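Transcriptional repressor PadR (Bacillus cereus, PDB 6JYI) probably binds DNA as a dimeric transcription factor of the PadR-like family and represses transcription. Local coordinates at residues 14-19 and 29-34. Sequence-based numbering, arbitrary orientation.
Sequences LGLLMQ and IVFEDV
With CG anti to its own carbonyl carbon (chi1 -80°), Leu-16 extends from helix 8-19 toward helix 24-35, where Val-30 holds CG1 anti to its backbone N (chi1 -168°), a torsion that turns this methyl to the leucine. The two side chains approach from their facing helices and pass alongside each other, with Leu-16 CD2 3.9 Å from Val-30 CG1. The other leucine methyl serves a second neighbour: CD1 lies 4.2 Å from CD2 of Phe-31, meeting the ring obliquely. Phe-31 sets off from its helix to one side, but its ring swings back toward Leu-16. The leucine fork is thus shared, one prong to valine and one to phenylalanine, and the contact is wholly apolar. It is also slender: the nearest CA atoms, those of Leu-16 and Val-30, stand 8.6 Å apart, and only 113 Å² is buried in all, so side-chain ends rather than backbones bridge the gap. Around it, Val-30 also packs on Trp-142 of helix 114-142 and on Tyr-107 of the second subunit, while Phe-31 meets the ring of Phe-35. The next residue of helix 8-19, Leu-17, rests instead against Tyr-75 and Ile-77 of strand 72-77. Successive helices packed in this way, followed by helix 46-55 and a two-stranded antiparallel wing, are characteristic of the winged helix-turn-helix domain of PadR-like regulators.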
ATOM      1  N   LEU A  14       6.866   3.760  17.952  1.00 20.62           N
ATOM      2  CA  LEU A  14       6.364   3.800  19.350  1.00 20.99           C
ATOM      3  C   LEU A  14       5.577   2.579  19.685  1.00 20.72           C
ATOM      4  O   LEU A  14       5.748   1.973  20.777  1.00 21.89           O
ATOM      5  CB  LEU A  14       5.528   5.060  19.609  1.00 20.57           C
ATOM      6  CG  LEU A  14       6.350   6.352  19.525  1.00 22.07           C
ATOM      7  CD1 LEU A  14       5.430   7.625  19.497  1.00 22.85           C
ATOM      8  CD2 LEU A  14       7.295   6.447  20.721  1.00 20.54           C
ATOM      9  N   GLY A  15       4.705   2.163  18.770  1.00 19.44           N
ATOM     10  CA  GLY A  15       3.989   0.927  19.018  1.00 20.70           C
ATOM     11  C   GLY A  15       4.841  -0.290  19.219  1.00 19.91           C
ATOM     12  O   GLY A  15       4.561  -1.130  20.092  1.00 20.36           O
ATOM     13  N   LEU A  16       5.887  -0.422  18.434  1.00 21.60           N
ATOM     14  CA  LEU A  16       6.793  -1.548  18.595  1.00 22.76           C
ATOM     15  C   LEU A  16       7.429  -1.559  19.984  1.00 23.54           C
ATOM     16  O   LEU A  16       7.450  -2.590  20.681  1.00 25.20           O
ATOM     17  CB  LEU A  16       7.875  -1.484  17.521  1.00 23.14           C
ATOM     18  CG  LEU A  16       7.485  -1.990  16.136  1.00 25.70           C
ATOM     19  CD1 LEU A  16       8.686  -1.786  15.153  1.00 27.55           C
ATOM     20  CD2 LEU A  16       7.061  -3.469  16.193  1.00 30.14           C
ATOM     21  N   LEU A  17       7.836  -0.376  20.432  1.00 22.36           N
ATOM     22  CA  LEU A  17       8.494  -0.214  21.731  1.00 23.18           C
ATOM     23  C   LEU A  17       7.549  -0.365  22.938  1.00 25.91           C
ATOM     24  O   LEU A  17       7.993  -0.632  24.038  1.00 27.18           O
ATOM     25  CB  LEU A  17       9.246   1.128  21.761  1.00 21.51           C
ATOM     26  CG  LEU A  17      10.409   1.224  20.782  1.00 21.81           C
ATOM     27  CD1 LEU A  17      11.064   2.641  20.770  1.00 19.57           C
ATOM     28  CD2 LEU A  17      11.455   0.157  21.103  1.00 23.57           C
HETATM   29  N   MSE A  18       6.252  -0.254  22.700  1.00 28.12           N
HETATM   30  CA  MSE A  18       5.242  -0.490  23.737  1.00 31.40           C
HETATM   31  C   MSE A  18       5.386  -1.817  24.491  1.00 34.31           C
HETATM   32  O   MSE A  18       5.271  -1.829  25.700  1.00 35.60           O
HETATM   33  CB  MSE A  18       3.811  -0.357  23.163  1.00 30.20           C
HETATM   34  CG  MSE A  18       3.422   1.030  22.875  1.00 30.57           C
HETATM   35 SE   MSE A  18       3.117   2.064  24.516  1.00 35.63          SE
HETATM   36  CE  MSE A  18       1.618   1.092  25.243  1.00 31.80           C
ATOM     37  N   GLN A  19       5.667  -2.926  23.816  1.00 37.43           N
ATOM     38  CA  GLN A  19       5.861  -4.188  24.569  1.00 40.84           C
ATOM     39  C   GLN A  19       7.172  -4.274  25.326  1.00 41.08           C
ATOM     40  O   GLN A  19       7.201  -4.617  26.521  1.00 42.28           O
ATOM     41  CB  GLN A  19       5.804  -5.395  23.657  1.00 42.38           C
ATOM     42  CG  GLN A  19       5.998  -6.670  24.420  1.00 47.19           C
ATOM     43  CD  GLN A  19       5.411  -7.865  23.718  1.00 52.97           C
ATOM     44  OE1 GLN A  19       4.194  -7.943  23.508  1.00 56.34           O
ATOM     45  NE2 GLN A  19       6.270  -8.821  23.364  1.00 57.11           N
ATOM     46  N   ILE A  29      14.603  -5.346  11.705  1.00 29.59           N
ATOM     47  CA  ILE A  29      14.196  -6.671  11.231  1.00 31.47           C
ATOM     48  C   ILE A  29      12.674  -6.784  11.319  1.00 29.39           C
ATOM     49  O   ILE A  29      12.065  -7.264  10.382  1.00 28.98           O
ATOM     50  CB  ILE A  29      14.901  -7.816  11.963  1.00 32.97           C
ATOM     51  CG1 ILE A  29      16.427  -7.609  11.960  1.00 35.71           C
ATOM     52  CG2 ILE A  29      14.577  -9.165  11.283  1.00 36.74           C
ATOM     53  CD1 ILE A  29      17.179  -8.121  10.720  1.00 42.27           C
ATOM     54  N   VAL A  30      12.056  -6.318  12.405  1.00 28.13           N
ATOM     55  CA  VAL A  30      10.572  -6.381  12.499  1.00 29.11           C
ATOM     56  C   VAL A  30       9.938  -5.608  11.356  1.00 28.53           C
ATOM     57  O   VAL A  30       8.969  -6.052  10.750  1.00 26.61           O
ATOM     58  CB  VAL A  30       9.963  -5.864  13.813  1.00 29.30           C
ATOM     59  CG1 VAL A  30       8.457  -6.300  13.849  1.00 31.96           C
ATOM     60  CG2 VAL A  30      10.632  -6.488  14.972  1.00 33.62           C
ATOM     61  N   PHE A  31      10.525  -4.464  11.033  1.00 29.86           N
ATOM     62  CA  PHE A  31      10.075  -3.690   9.888  1.00 31.16           C
ATOM     63  C   PHE A  31      10.152  -4.473   8.574  1.00 32.98           C
ATOM     64  O   PHE A  31       9.197  -4.472   7.792  1.00 32.81           O
ATOM     65  CB  PHE A  31      10.892  -2.415   9.724  1.00 32.62           C
ATOM     66  CG  PHE A  31      10.148  -1.170  10.063  1.00 35.55           C
ATOM     67  CD1 PHE A  31       9.437  -0.516   9.092  1.00 39.54           C
ATOM     68  CD2 PHE A  31      10.142  -0.678  11.352  1.00 40.09           C
ATOM     69  CE1 PHE A  31       8.739   0.607   9.349  1.00 39.82           C
ATOM     70  CE2 PHE A  31       9.436   0.488  11.650  1.00 41.07           C
ATOM     71  CZ  PHE A  31       8.733   1.139  10.630  1.00 41.69           C
ATOM     72  N   GLU A  32      11.273  -5.125   8.319  1.00 33.62           N
ATOM     73  CA  GLU A  32      11.432  -5.834   7.066  1.00 37.31           C
ATOM     74  C   GLU A  32      10.546  -7.068   7.015  1.00 37.72           C
ATOM     75  O   GLU A  32      10.084  -7.457   5.936  1.00 39.12           O
ATOM     76  CB  GLU A  32      12.856  -6.336   6.864  1.00 39.60           C
ATOM     77  CG  GLU A  32      13.952  -5.318   6.911  1.00 44.27           C
ATOM     78  CD  GLU A  32      15.337  -5.989   6.961  1.00 51.76           C
ATOM     79  OE1 GLU A  32      15.416  -7.231   7.168  1.00 55.19           O
ATOM     80  OE2 GLU A  32      16.347  -5.266   6.802  1.00 56.73           O
ATOM     81  N   ASP A  33      10.369  -7.709   8.165  1.00 36.15           N
ATOM     82  CA  ASP A  33       9.675  -8.992   8.232  1.00 37.76           C
ATOM     83  C   ASP A  33       8.150  -8.839   8.162  1.00 36.03           C
ATOM     84  O   ASP A  33       7.470  -9.656   7.531  1.00 36.89           O
ATOM     85  CB  ASP A  33      10.009  -9.715   9.559  1.00 38.13           C
ATOM     86  CG  ASP A  33      11.375 -10.412   9.556  1.00 40.69           C
ATOM     87  OD1 ASP A  33      12.073 -10.506   8.504  1.00 39.61           O
ATOM     88  OD2 ASP A  33      11.740 -10.887  10.660  1.00 40.54           O
ATOM     89  N   VAL A  34       7.631  -7.817   8.849  1.00 33.72           N
ATOM     90  CA  VAL A  34       6.212  -7.655   9.131  1.00 33.21           C
ATOM     91  C   VAL A  34       5.678  -6.382   8.474  1.00 32.86           C
ATOM     92  O   VAL A  34       4.770  -6.452   7.637  1.00 34.21           O
ATOM     93  CB  VAL A  34       5.969  -7.565  10.657  1.00 32.35           C
ATOM     94  CG1 VAL A  34       4.574  -7.121  10.962  1.00 30.75           C
ATOM     95  CG2 VAL A  34       6.303  -8.883  11.349  1.00 33.61           C
TER